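Local coordinates for DUF2666 domain-containing protein (PDB 3V68), which is of unknown function but belongs to the DUF2666 family and probably binds double-stranded DNA, at residues A[6-11]-A[34-39]; A[46-51]-A[242-247]; A[86-91]-A[95-100]; A[135-140]-A[164-169]; A[144-149]-A[171-176]. One frame throughout, in Å; residues are numbered along the deposited sequence.

Overall arrangement
Interactions 1, 4 and 5 join one four-stranded antiparallel sheet to two long helices: strand 5-12 meets helix 26-43, while strands 136-143 and 146-153 both meet helix 160-181. Their centres lie about 9 to 13 Å apart, and each touches the other two, so the two DUF2666 ranges share this sheet. Interactions 2 and 3, in contact and with centres about 9 Å apart, belong to the mostly helical remainder; the centre of interaction 3 is about 28 Å from those of 1 and 5. Along the chain, interactions 1, 3 and 4 come in series, and 4 and 5 interleave. Interaction 2 spans 3, 4 and 5, bringing the C-terminal helix back to a loop of the first range.

Interaction 1. Residues A[6-11]-A[34-39]; sequences LEFTAK and SRVSNT
Phe8 reaches from strand 5-12 to Val36 and Thr39, which lie one turn apart on helix 26-43. The closest touch is at the root of the aromatic side chain, where Phe8 CB meets Val36 CG2 at 3.8 Å; that methyl also approaches the ring obliquely. With the ring carbon CG anti to the backbone N of Phe8 (chi1 175°), the ring runs on past Val36 to Thr39, whose CG2 stands 4.4 Å from Phe8 CE2. This is a helix laid against one face of an antiparallel sheet, and the join is wholly buried and apolar. Phe32 and Val40 of the same helix and Val17 of strand 15-20 also touch the Phe8 side chain. Thr39 turns only its methyl to the strand. Its hydroxyl OG1 bonds back to Arg35 O at 2.6 Å, 36° out of the carbonyl plane, while the helical amide Thr39 N reaches the same oxygen from the other face. The backbone N of Ile123 is a further partner of Thr39 OG1.

Interaction 2. Residues A[46-51]-A[242-247]; sequences GYLGEK and KNLEKY
Leu244 makes the first touch along helix 241-248: its CD2 methyl meets Leu48 CD2 at 4.2 Å, and the two leucine side chains cross at about a right angle. Leu48 belongs to the loop that follows helix 26-43, and its methyl end comes closer to the helix than its root does. Ala164 and Val104, from helices 160-181 and 91-110, also pack on Leu48 and bury it. One turn further on, Tyr247 carries the polar half of the contact. The join brings the last helix of the chain onto a loop nearly 200 residues earlier, tying the second DUF2666 range to the first. With its ring anti to the backbone N (chi1 175°), Tyr247 extends toward the loop, and Lys51 NZ donates to Tyr247 OH at 2.8 Å. Bends at chi2 and chi3 curl the lysine chain round to the phenol end, with Lys51 CE coming obliquely to 3.5 Å from Tyr247 CZ. The same ammonium forms a salt bridge with Glu88 and a hydrogen bond to Met87 O, so three oxygens grip it, one of them from a carboxylate. A methionine in place of Lys51 would probably leave the Glu88 carboxylate without its countercharge and the Tyr247 hydroxyl without this donor.

Interaction 3. Residues A[86-91]-A[95-100]; sequences VMEDDK and KLLVEV
Lys91 O accepts from Lys95 N at 3.2 Å with an N-H...O angle of 156°, a helical bond in the first turn of helix 91-110. The helix opens at an N-cap, Asp90, whose OD2 takes the backbone N of Leu93. The loop ahead of the cap doubles back along the helix, passing through an inverse gamma turn centred on Met87, and Val86 straddles two helical neighbours. Its CG1 rests on Leu97 CB at 3.7 Å; the other methyl, CG2, meets Val98 CG2 at 3.8 Å, those two side chains crossing at about a right angle. A glycine at Val86 would probably open a gap beside Leu97 and Val98, leaving both without their methyl partners on the loop. Leu97 CD1 also lies 4.0 Å from Glu88 CB. The Glu88 carboxylate works two ways: OE1 pairs with Lys51, whereas OE2, through its anti lone pair, accepts from Asp90 N at 3.0 Å.

Interaction 4. Residues A[135-140]-A[164-169]; sequences DHINFT and ARLLAS
Ile137 meets Leu166 and Leu167 of helix 160-181 at two different angles. Against Leu166 the side chains slide past each other in opposite directions, which brings the leucine's CD2 methyl alongside the branch point, 3.8 Å from Ile137 CB. Leu167 instead crosses the isoleucine at about a right angle, and its CD2 stops 4.0 Å from Ile137 CG2. The two leucines get there by different routes: CG of Leu166 is anti to its backbone N (chi1 -170°), while that of Leu167 sits beside the N (chi1 -68°). Ile137 CG2 is thus touched by both CD2 methyls, and no polar atom takes part across the join. On the other face of the strand, Asn138 turns away from the helix. Its OD1 accepts from Thr140 OG1 at 2.7 Å, in the carbonyl plane, and its ND2 bonds to Glu7 of strand 5-12, so both ends of the amide are engaged and its rotation is fixed. Strand 136-143 runs between strands 5-12 and 146-153; Leu166 also packs on Lys150 and Met152 of the latter, and Leu167 reaches across to Val40 of helix 26-43.

Interaction 5. Residues A[144-149]-A[171-176]; sequences GSWIVV and NETAVN
Thr173 OG1 is hydrogen-bonded to Lys150 NZ, one residue past the 144-149 segment, and lies 4.1 Å from Val148 CG1. That lysine also bonds to Ser169 OG, one helical turn back, so a single ammonium spans two hydroxyls of helix 160-181. Val148 and Thr173 reach toward each other tip to tip, with Val148 CG2 at 4.1 Å from Thr173 CG2. The threonine's torsion (chi1 -71°) sets its hydroxyl beside the backbone N and its methyl anti to it, and the methyl does double duty: it also comes to the edge of the Trp146 indole, near the ring plane, 4.0 Å from CZ2. Farther along the helix the indole finds Lys177, in a cation-pi contact, and Phe181, edge-to-face. Phe139 of the neighbouring strand touches both Val148 and Thr173. Strands 136-143 and 146-153 form a beta hairpin turning at Gly144 and Ser145, with helix 160-181, which follows it in the chain, packed across one face.

Interaction 1. Residues A[6-11]-A[34-39]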
# COMPACT_ATOMS: atom_id res chain seq x y z
N LEU A 6 -17.80 10.95 -1.51
CA LEU A 6 -16.66 10.13 -1.14
C LEU A 6 -17.05 8.68 -1.32
O LEU A 6 -17.81 8.14 -0.52
CB LEU A 6 -16.25 10.41 0.31
CG LEU A 6 -14.94 9.83 0.82
CD1 LEU A 6 -13.78 10.12 -0.15
CD2 LEU A 6 -14.62 10.37 2.20
N GLU A 7 -16.56 8.07 -2.39
CA GLU A 7 -16.98 6.72 -2.74
C GLU A 7 -15.88 5.89 -3.38
O GLU A 7 -14.99 6.41 -4.07
CB GLU A 7 -18.22 6.74 -3.63
CG GLU A 7 -18.04 7.37 -4.99
CD GLU A 7 -19.22 7.11 -5.91
OE1 GLU A 7 -18.99 6.76 -7.09
OE2 GLU A 7 -20.38 7.26 -5.46
N PHE A 8 -15.96 4.59 -3.13
CA PHE A 8 -15.14 3.60 -3.80
C PHE A 8 -16.01 2.44 -4.23
O PHE A 8 -16.72 1.86 -3.42
CB PHE A 8 -14.02 3.09 -2.88
CG PHE A 8 -13.21 1.99 -3.49
CD1 PHE A 8 -12.25 2.28 -4.46
CD2 PHE A 8 -13.41 0.66 -3.12
CE1 PHE A 8 -11.51 1.26 -5.06
CE2 PHE A 8 -12.67 -0.36 -3.71
CZ PHE A 8 -11.72 -0.06 -4.68
N THR A 9 -15.95 2.10 -5.52
CA THR A 9 -16.56 0.86 -5.99
C THR A 9 -15.58 0.14 -6.91
O THR A 9 -14.75 0.77 -7.56
CB THR A 9 -17.93 1.05 -6.72
OG1 THR A 9 -17.75 1.75 -7.95
CG2 THR A 9 -18.94 1.79 -5.85
N ALA A 10 -15.69 -1.18 -6.94
CA ALA A 10 -14.89 -2.01 -7.83
C ALA A 10 -15.76 -3.14 -8.33
O ALA A 10 -16.56 -3.70 -7.58
CB ALA A 10 -13.67 -2.56 -7.12
N LYS A 11 -15.61 -3.46 -9.61
CA LYS A 11 -16.32 -4.57 -10.23
C LYS A 11 -15.39 -5.18 -11.28
O LYS A 11 -15.08 -4.54 -12.28
CB LYS A 11 -17.62 -4.09 -10.87
CG LYS A 11 -18.38 -5.17 -11.64
CD LYS A 11 -19.71 -4.63 -12.16
CE LYS A 11 -20.39 -5.64 -13.07
NZ LYS A 11 -19.77 -5.70 -14.42
N SER A 34 -9.00 4.46 5.24
CA SER A 34 -8.29 3.33 5.83
C SER A 34 -8.74 2.03 5.17
O SER A 34 -7.92 1.22 4.74
CB SER A 34 -8.57 3.26 7.33
OG SER A 34 -7.92 4.31 8.02
N ARG A 35 -10.06 1.84 5.10
CA ARG A 35 -10.63 0.66 4.47
C ARG A 35 -10.33 0.58 2.97
O ARG A 35 -10.02 -0.50 2.45
CB ARG A 35 -12.13 0.57 4.78
CG ARG A 35 -12.36 0.17 6.24
CD ARG A 35 -13.81 0.37 6.69
NE ARG A 35 -14.80 -0.30 5.84
CZ ARG A 35 -15.04 -1.61 5.86
NH1 ARG A 35 -14.37 -2.42 6.66
NH2 ARG A 35 -15.98 -2.11 5.07
N VAL A 36 -10.36 1.72 2.28
CA VAL A 36 -9.98 1.74 0.87
C VAL A 36 -8.52 1.31 0.70
O VAL A 36 -8.22 0.45 -0.13
CB VAL A 36 -10.22 3.14 0.25
CG1 VAL A 36 -9.55 3.26 -1.11
CG2 VAL A 36 -11.72 3.41 0.13
N SER A 37 -7.63 1.88 1.51
CA SER A 37 -6.21 1.52 1.47
C SER A 37 -6.01 0.02 1.69
O SER A 37 -5.32 -0.64 0.91
CB SER A 37 -5.42 2.31 2.52
OG SER A 37 -4.10 1.81 2.66
N ASN A 38 -6.64 -0.53 2.72
CA ASN A 38 -6.52 -1.96 3.02
C ASN A 38 -7.03 -2.82 1.87
O ASN A 38 -6.41 -3.83 1.50
CB ASN A 38 -7.29 -2.31 4.30
CG ASN A 38 -6.72 -1.64 5.54
OD1 ASN A 38 -5.57 -1.20 5.57
ND2 ASN A 38 -7.53 -1.57 6.59
N THR A 39 -8.15 -2.39 1.29
CA THR A 39 -8.82 -3.13 0.22
C THR A 39 -8.00 -3.14 -1.07
O THR A 39 -7.73 -4.21 -1.62
CB THR A 39 -10.22 -2.57 -0.04
OG1 THR A 39 -10.96 -2.59 1.19
CG2 THR A 39 -10.98 -3.41 -1.08

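Interaction 2. Residues A[46-51]-A[242-247]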
# COMPACT_ATOMS: atom_id res chain seq x y z
N GLY A 46 -2.83 -9.55 -7.26
CA GLY A 46 -3.59 -10.28 -8.27
C GLY A 46 -3.56 -9.66 -9.66
O GLY A 46 -4.02 -10.28 -10.63
N TYR A 47 -3.03 -8.44 -9.76
CA TYR A 47 -2.95 -7.72 -11.02
C TYR A 47 -1.51 -7.55 -11.51
O TYR A 47 -1.25 -6.83 -12.48
CB TYR A 47 -3.64 -6.35 -10.90
CG TYR A 47 -5.14 -6.46 -10.80
CD1 TYR A 47 -5.91 -6.67 -11.94
CD2 TYR A 47 -5.78 -6.35 -9.57
CE1 TYR A 47 -7.29 -6.78 -11.85
CE2 TYR A 47 -7.15 -6.46 -9.47
CZ TYR A 47 -7.91 -6.67 -10.61
OH TYR A 47 -9.27 -6.78 -10.51
N LEU A 48 -0.57 -8.23 -10.84
CA LEU A 48 0.85 -8.12 -11.19
C LEU A 48 1.39 -9.31 -11.97
O LEU A 48 2.56 -9.32 -12.36
CB LEU A 48 1.69 -7.90 -9.92
CG LEU A 48 1.48 -6.61 -9.12
CD1 LEU A 48 2.27 -6.67 -7.82
CD2 LEU A 48 1.87 -5.38 -9.92
N GLY A 49 0.52 -10.30 -12.22
CA GLY A 49 0.92 -11.59 -12.78
C GLY A 49 1.53 -11.62 -14.17
O GLY A 49 2.20 -12.60 -14.53
N GLU A 50 1.31 -10.57 -14.96
CA GLU A 50 1.91 -10.45 -16.29
C GLU A 50 3.43 -10.26 -16.20
O GLU A 50 4.16 -10.68 -17.11
CB GLU A 50 1.28 -9.29 -17.08
CG GLU A 50 -0.22 -9.42 -17.36
CD GLU A 50 -0.93 -8.08 -17.60
OE1 GLU A 50 -0.44 -7.02 -17.14
OE2 GLU A 50 -2.01 -8.08 -18.23
N LYS A 51 3.89 -9.66 -15.11
CA LYS A 51 5.29 -9.27 -14.96
C LYS A 51 6.00 -9.86 -13.74
O LYS A 51 7.23 -9.89 -13.68
CB LYS A 51 5.42 -7.73 -14.91
CG LYS A 51 4.90 -6.98 -16.15
CD LYS A 51 5.53 -7.48 -17.44
CE LYS A 51 7.05 -7.34 -17.42
NZ LYS A 51 7.62 -7.64 -18.76
N LYS A 242 4.26 5.01 -9.29
CA LYS A 242 5.14 5.60 -10.30
C LYS A 242 6.01 4.56 -11.00
O LYS A 242 6.30 4.69 -12.18
CB LYS A 242 5.97 6.76 -9.73
CG LYS A 242 7.06 6.41 -8.72
CD LYS A 242 7.83 7.66 -8.33
CE LYS A 242 9.10 7.35 -7.56
NZ LYS A 242 9.93 8.57 -7.35
N ASN A 243 6.40 3.51 -10.27
CA ASN A 243 7.18 2.42 -10.88
C ASN A 243 6.40 1.73 -12.00
O ASN A 243 6.94 1.42 -13.05
CB ASN A 243 7.62 1.40 -9.84
CG ASN A 243 8.66 1.94 -8.88
OD1 ASN A 243 8.62 3.12 -8.50
ND2 ASN A 243 9.58 1.09 -8.45
N LEU A 244 5.11 1.52 -11.76
CA LEU A 244 4.25 0.86 -12.72
C LEU A 244 3.91 1.79 -13.88
O LEU A 244 3.82 1.36 -15.03
CB LEU A 244 2.98 0.32 -12.04
CG LEU A 244 3.21 -0.75 -10.96
CD1 LEU A 244 1.92 -1.04 -10.19
CD2 LEU A 244 3.80 -2.04 -11.55
N GLU A 245 3.75 3.08 -13.56
CA GLU A 245 3.55 4.14 -14.55
C GLU A 245 4.72 4.18 -15.52
O GLU A 245 4.52 4.19 -16.74
CB GLU A 245 3.40 5.49 -13.83
CG GLU A 245 2.92 6.66 -14.69
CD GLU A 245 2.81 7.96 -13.89
OE1 GLU A 245 2.58 7.90 -12.66
OE2 GLU A 245 2.94 9.04 -14.50
N LYS A 246 5.94 4.19 -14.98
CA LYS A 246 7.15 4.25 -15.80
C LYS A 246 7.34 2.99 -16.65
O LYS A 246 7.80 3.09 -17.79
CB LYS A 246 8.39 4.51 -14.92
CG LYS A 246 9.71 4.72 -15.69
CD LYS A 246 9.68 5.95 -16.59
CE LYS A 246 10.87 5.97 -17.53
NZ LYS A 246 10.86 7.16 -18.43
N TYR A 247 6.98 1.83 -16.11
CA TYR A 247 7.03 0.60 -16.90
C TYR A 247 6.07 0.67 -18.10
O TYR A 247 6.45 0.33 -19.22
CB TYR A 247 6.74 -0.67 -16.08
CG TYR A 247 6.67 -1.89 -16.97
CD1 TYR A 247 7.82 -2.63 -17.26
CD2 TYR A 247 5.47 -2.28 -17.56
CE1 TYR A 247 7.76 -3.73 -18.11
CE2 TYR A 247 5.41 -3.37 -18.41
CZ TYR A 247 6.55 -4.10 -18.68
OH TYR A 247 6.48 -5.18 -19.52

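Interaction 3. Residues A[86-91]-A[95-100]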
# COMPACT_ATOMS: atom_id res chain seq x y z
N VAL A 86 10.75 -11.91 -11.36
CA VAL A 86 10.35 -10.80 -12.23
C VAL A 86 10.64 -11.15 -13.69
O VAL A 86 11.79 -11.39 -14.07
CB VAL A 86 11.05 -9.48 -11.83
CG1 VAL A 86 10.78 -8.39 -12.85
CG2 VAL A 86 10.59 -9.03 -10.44
N MET A 87 9.58 -11.17 -14.49
CA MET A 87 9.68 -11.51 -15.91
C MET A 87 10.01 -10.27 -16.74
O MET A 87 9.16 -9.73 -17.45
CB MET A 87 8.39 -12.17 -16.40
CG MET A 87 8.12 -13.55 -15.81
SD MET A 87 7.25 -13.51 -14.22
CE MET A 87 5.55 -13.31 -14.74
N GLU A 88 11.26 -9.84 -16.65
CA GLU A 88 11.74 -8.67 -17.39
C GLU A 88 13.23 -8.80 -17.64
O GLU A 88 13.98 -9.19 -16.74
CB GLU A 88 11.43 -7.38 -16.61
CG GLU A 88 11.85 -6.09 -17.32
CD GLU A 88 11.27 -5.96 -18.72
OE1 GLU A 88 10.03 -6.01 -18.87
OE2 GLU A 88 12.06 -5.80 -19.67
N ASP A 89 13.64 -8.48 -18.87
CA ASP A 89 15.03 -8.58 -19.28
C ASP A 89 15.74 -7.24 -19.21
O ASP A 89 16.94 -7.18 -18.94
CB ASP A 89 15.13 -9.13 -20.71
CG ASP A 89 14.39 -10.45 -20.88
OD1 ASP A 89 13.82 -10.66 -21.97
OD2 ASP A 89 14.38 -11.27 -19.94
N ASP A 90 15.00 -6.16 -19.47
CA ASP A 90 15.56 -4.81 -19.44
C ASP A 90 15.96 -4.43 -18.02
O ASP A 90 15.14 -4.45 -17.10
CB ASP A 90 14.57 -3.79 -20.02
CG ASP A 90 15.17 -2.40 -20.13
OD1 ASP A 90 15.69 -2.06 -21.22
OD2 ASP A 90 15.13 -1.66 -19.13
N LYS A 91 17.24 -4.08 -17.85
CA LYS A 91 17.82 -3.82 -16.53
C LYS A 91 17.08 -2.72 -15.76
O LYS A 91 16.80 -2.87 -14.57
CB LYS A 91 19.31 -3.46 -16.66
CG LYS A 91 20.02 -3.17 -15.34
CD LYS A 91 21.51 -2.95 -15.54
CE LYS A 91 22.18 -2.51 -14.24
NZ LYS A 91 23.66 -2.51 -14.34
N LYS A 95 14.43 -3.32 -12.44
CA LYS A 95 14.64 -2.65 -11.16
C LYS A 95 13.33 -2.06 -10.63
O LYS A 95 13.03 -2.18 -9.44
CB LYS A 95 15.72 -1.56 -11.28
CG LYS A 95 16.17 -0.97 -9.95
CD LYS A 95 17.28 0.06 -10.11
CE LYS A 95 17.69 0.64 -8.75
NZ LYS A 95 18.67 1.76 -8.84
N LEU A 96 12.56 -1.43 -11.51
CA LEU A 96 11.27 -0.85 -11.15
C LEU A 96 10.30 -1.90 -10.62
O LEU A 96 9.62 -1.68 -9.61
CB LEU A 96 10.65 -0.12 -12.34
CG LEU A 96 11.36 1.13 -12.87
CD1 LEU A 96 10.71 1.57 -14.16
CD2 LEU A 96 11.35 2.26 -11.84
N LEU A 97 10.25 -3.05 -11.30
CA LEU A 97 9.34 -4.13 -10.93
C LEU A 97 9.79 -4.87 -9.68
O LEU A 97 8.94 -5.29 -8.88
CB LEU A 97 9.15 -5.10 -12.10
CG LEU A 97 8.42 -4.54 -13.33
CD1 LEU A 97 8.60 -5.46 -14.53
CD2 LEU A 97 6.94 -4.30 -13.04
N VAL A 98 11.10 -5.03 -9.49
CA VAL A 98 11.64 -5.61 -8.26
C VAL A 98 11.23 -4.81 -7.03
O VAL A 98 10.85 -5.39 -6.01
CB VAL A 98 13.19 -5.79 -8.33
CG1 VAL A 98 13.78 -6.07 -6.96
CG2 VAL A 98 13.55 -6.93 -9.28
N GLU A 99 11.27 -3.48 -7.13
CA GLU A 99 10.84 -2.64 -6.01
C GLU A 99 9.35 -2.81 -5.69
O GLU A 99 8.96 -2.85 -4.51
CB GLU A 99 11.18 -1.17 -6.27
CG GLU A 99 11.05 -0.31 -5.02
CD GLU A 99 11.36 1.16 -5.25
OE1 GLU A 99 11.51 1.58 -6.42
OE2 GLU A 99 11.45 1.90 -4.25
N VAL A 100 8.53 -2.94 -6.73
CA VAL A 100 7.11 -3.23 -6.58
C VAL A 100 6.89 -4.57 -5.88
O VAL A 100 6.14 -4.65 -4.90
CB VAL A 100 6.37 -3.19 -7.94
CG1 VAL A 100 4.94 -3.74 -7.83
CG2 VAL A 100 6.35 -1.76 -8.47

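Interaction 4. Residues A[135-140]-A[164-169]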
# COMPACT_ATOMS: atom_id res chain seq x y z
N ASP A 135 -17.41 -3.58 -15.87
CA ASP A 135 -16.28 -3.78 -14.97
C ASP A 135 -15.49 -2.48 -14.86
O ASP A 135 -15.31 -1.78 -15.85
CB ASP A 135 -15.38 -4.92 -15.47
CG ASP A 135 -15.93 -6.30 -15.15
OD1 ASP A 135 -17.02 -6.42 -14.56
OD2 ASP A 135 -15.25 -7.29 -15.51
N HIS A 136 -15.03 -2.17 -13.65
CA HIS A 136 -14.39 -0.88 -13.39
C HIS A 136 -13.72 -0.82 -12.02
O HIS A 136 -13.97 -1.66 -11.15
CB HIS A 136 -15.43 0.25 -13.44
CG HIS A 136 -16.40 0.21 -12.29
ND1 HIS A 136 -17.51 -0.60 -12.29
CD2 HIS A 136 -16.39 0.85 -11.10
CE1 HIS A 136 -18.16 -0.44 -11.15
NE2 HIS A 136 -17.50 0.43 -10.41
N ILE A 137 -12.87 0.18 -11.86
CA ILE A 137 -12.41 0.65 -10.56
C ILE A 137 -12.83 2.11 -10.46
O ILE A 137 -12.66 2.86 -11.41
CB ILE A 137 -10.87 0.57 -10.42
CG1 ILE A 137 -10.33 -0.82 -10.83
CG2 ILE A 137 -10.42 0.97 -9.00
CD1 ILE A 137 -10.75 -1.98 -9.95
N ASN A 138 -13.39 2.50 -9.32
CA ASN A 138 -13.84 3.88 -9.13
C ASN A 138 -13.57 4.43 -7.73
O ASN A 138 -14.20 4.00 -6.76
CB ASN A 138 -15.33 4.00 -9.49
CG ASN A 138 -15.96 5.29 -8.99
OD1 ASN A 138 -15.36 6.37 -9.08
ND2 ASN A 138 -17.17 5.19 -8.45
N PHE A 139 -12.62 5.36 -7.64
CA PHE A 139 -12.43 6.17 -6.43
C PHE A 139 -12.74 7.61 -6.77
O PHE A 139 -12.05 8.23 -7.58
CB PHE A 139 -11.00 6.05 -5.89
CG PHE A 139 -10.75 6.85 -4.63
CD1 PHE A 139 -10.96 6.28 -3.39
CD2 PHE A 139 -10.33 8.18 -4.69
CE1 PHE A 139 -10.74 7.00 -2.22
CE2 PHE A 139 -10.11 8.92 -3.53
CZ PHE A 139 -10.32 8.32 -2.28
N THR A 140 -13.78 8.15 -6.15
CA THR A 140 -14.20 9.52 -6.40
C THR A 140 -14.33 10.25 -5.08
O THR A 140 -15.04 9.79 -4.18
CB THR A 140 -15.52 9.58 -7.20
OG1 THR A 140 -15.33 8.98 -8.48
CG2 THR A 140 -15.98 11.01 -7.40
N ALA A 164 -3.36 -2.59 -11.61
CA ALA A 164 -2.43 -2.54 -10.49
C ALA A 164 -1.96 -1.11 -10.22
O ALA A 164 -1.90 -0.69 -9.06
CB ALA A 164 -1.24 -3.45 -10.73
N ARG A 165 -1.62 -0.39 -11.28
CA ARG A 165 -1.15 0.99 -11.17
C ARG A 165 -2.20 1.90 -10.54
O ARG A 165 -1.90 2.68 -9.63
CB ARG A 165 -0.73 1.56 -12.53
CG ARG A 165 0.00 2.89 -12.44
CD ARG A 165 -0.01 3.67 -13.75
NE ARG A 165 -1.34 3.73 -14.35
CZ ARG A 165 -2.32 4.55 -13.97
NH1 ARG A 165 -2.16 5.40 -12.96
NH2 ARG A 165 -3.49 4.51 -14.60
N LEU A 166 -3.44 1.79 -11.03
CA LEU A 166 -4.54 2.60 -10.53
C LEU A 166 -4.82 2.29 -9.07
O LEU A 166 -5.02 3.21 -8.27
CB LEU A 166 -5.81 2.41 -11.37
CG LEU A 166 -6.94 3.40 -11.06
CD1 LEU A 166 -6.54 4.83 -11.41
CD2 LEU A 166 -8.22 3.00 -11.77
N LEU A 167 -4.83 1.01 -8.73
CA LEU A 167 -5.03 0.60 -7.34
C LEU A 167 -3.93 1.14 -6.43
O LEU A 167 -4.21 1.62 -5.33
CB LEU A 167 -5.12 -0.93 -7.24
CG LEU A 167 -6.35 -1.60 -7.85
CD1 LEU A 167 -6.15 -3.10 -7.86
CD2 LEU A 167 -7.62 -1.23 -7.09
N ALA A 168 -2.68 1.09 -6.90
CA ALA A 168 -1.55 1.64 -6.15
C ALA A 168 -1.68 3.15 -5.97
O ALA A 168 -1.37 3.68 -4.90
CB ALA A 168 -0.23 1.28 -6.83
N SER A 169 -2.13 3.83 -7.03
CA SER A 169 -2.36 5.28 -6.99
C SER A 169 -3.46 5.65 -6.00
O SER A 169 -3.33 6.63 -5.27
CB SER A 169 -2.71 5.80 -8.39
OG SER A 169 -2.71 7.22 -8.41

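Interaction 5. Residues A[144-149]-A[171-176]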
# COMPACT_ATOMS: atom_id res chain seq x y z
N GLY A 144 -14.58 19.78 0.42
CA GLY A 144 -13.93 21.08 0.49
C GLY A 144 -13.20 21.36 -0.80
O GLY A 144 -13.75 21.19 -1.89
N SER A 145 -11.93 21.76 -0.68
CA SER A 145 -11.10 22.03 -1.85
C SER A 145 -10.40 20.76 -2.37
O SER A 145 -9.71 20.81 -3.39
CB SER A 145 -10.07 23.12 -1.54
OG SER A 145 -9.22 22.73 -0.47
N TRP A 146 -10.60 19.64 -1.68
CA TRP A 146 -9.97 18.37 -2.03
C TRP A 146 -10.81 17.58 -3.03
O TRP A 146 -11.93 17.17 -2.73
CB TRP A 146 -9.70 17.54 -0.77
CG TRP A 146 -9.14 16.16 -1.02
CD1 TRP A 146 -7.98 15.86 -1.68
CD2 TRP A 146 -9.70 14.91 -0.60
NE1 TRP A 146 -7.80 14.49 -1.70
CE2 TRP A 146 -8.84 13.89 -1.05
CE3 TRP A 146 -10.86 14.56 0.11
CZ2 TRP A 146 -9.09 12.54 -0.81
CZ3 TRP A 146 -11.11 13.21 0.35
CH2 TRP A 146 -10.23 12.22 -0.11
N ILE A 147 -10.24 17.36 -4.22
CA ILE A 147 -10.89 16.55 -5.24
C ILE A 147 -9.92 15.54 -5.86
O ILE A 147 -8.83 15.91 -6.30
CB ILE A 147 -11.57 17.41 -6.35
CG1 ILE A 147 -12.23 16.52 -7.40
CG2 ILE A 147 -10.56 18.38 -6.99
CD1 ILE A 147 -13.35 17.19 -8.17
N VAL A 148 -10.33 14.28 -5.87
CA VAL A 148 -9.57 13.20 -6.50
C VAL A 148 -10.54 12.31 -7.28
O VAL A 148 -11.55 11.85 -6.74
CB VAL A 148 -8.79 12.33 -5.46
CG1 VAL A 148 -8.22 11.07 -6.13
CG2 VAL A 148 -7.67 13.13 -4.82
N VAL A 149 -10.23 12.08 -8.54
CA VAL A 149 -11.00 11.14 -9.35
C VAL A 149 -10.01 10.17 -9.97
O VAL A 149 -9.21 10.54 -10.83
CB VAL A 149 -11.84 11.86 -10.42
CG1 VAL A 149 -12.50 10.85 -11.35
CG2 VAL A 149 -12.89 12.75 -9.77
N ASN A 171 -4.29 3.84 -3.39
CA ASN A 171 -3.70 3.60 -2.09
C ASN A 171 -2.87 4.80 -1.64
O ASN A 171 -2.93 5.21 -0.48
CB ASN A 171 -2.84 2.34 -2.11
CG ASN A 171 -2.26 2.01 -0.75
OD1 ASN A 171 -1.03 1.92 -0.58
ND2 ASN A 171 -3.13 1.82 0.23
N GLU A 172 -2.09 5.36 -2.56
CA GLU A 172 -1.26 6.53 -2.26
C GLU A 172 -2.10 7.72 -1.82
O GLU A 172 -1.75 8.41 -0.88
CB GLU A 172 -0.37 6.87 -3.45
CG GLU A 172 0.80 5.91 -3.57
CD GLU A 172 1.44 5.92 -4.94
OE1 GLU A 172 0.85 6.48 -5.89
OE2 GLU A 172 2.55 5.36 -5.05
N THR A 173 -3.24 7.93 -2.49
CA THR A 173 -4.15 9.00 -2.09
C THR A 173 -4.65 8.78 -0.66
O THR A 173 -4.65 9.70 0.16
CB THR A 173 -5.35 9.09 -3.05
OG1 THR A 173 -4.89 9.62 -4.30
CG2 THR A 173 -6.46 10.00 -2.49
N ALA A 174 -5.06 7.55 -0.38
CA ALA A 174 -5.57 7.21 0.95
C ALA A 174 -4.51 7.45 2.02
O ALA A 174 -4.79 8.10 3.02
CB ALA A 174 -6.06 5.77 0.99
N VAL A 175 -3.31 6.94 1.80
CA VAL A 175 -2.20 7.11 2.74
C VAL A 175 -1.85 8.59 2.93
O VAL A 175 -1.63 9.05 4.05
CB VAL A 175 -0.96 6.28 2.31
CG1 VAL A 175 0.23 6.55 3.23
CG2 VAL A 175 -1.28 4.80 2.33
N ASN A 176 -1.83 9.35 1.83
CA ASN A 176 -1.54 10.78 1.90
C ASN A 176 -2.59 11.54 2.71
O ASN A 176 -2.26 12.42 3.51
CB ASN A 176 -1.42 11.37 0.49
CG ASN A 176 -1.20 12.88 0.50
OD1 ASN A 176 -0.31 13.38 1.18
ND2 ASN A 176 -2.01 13.60 -0.26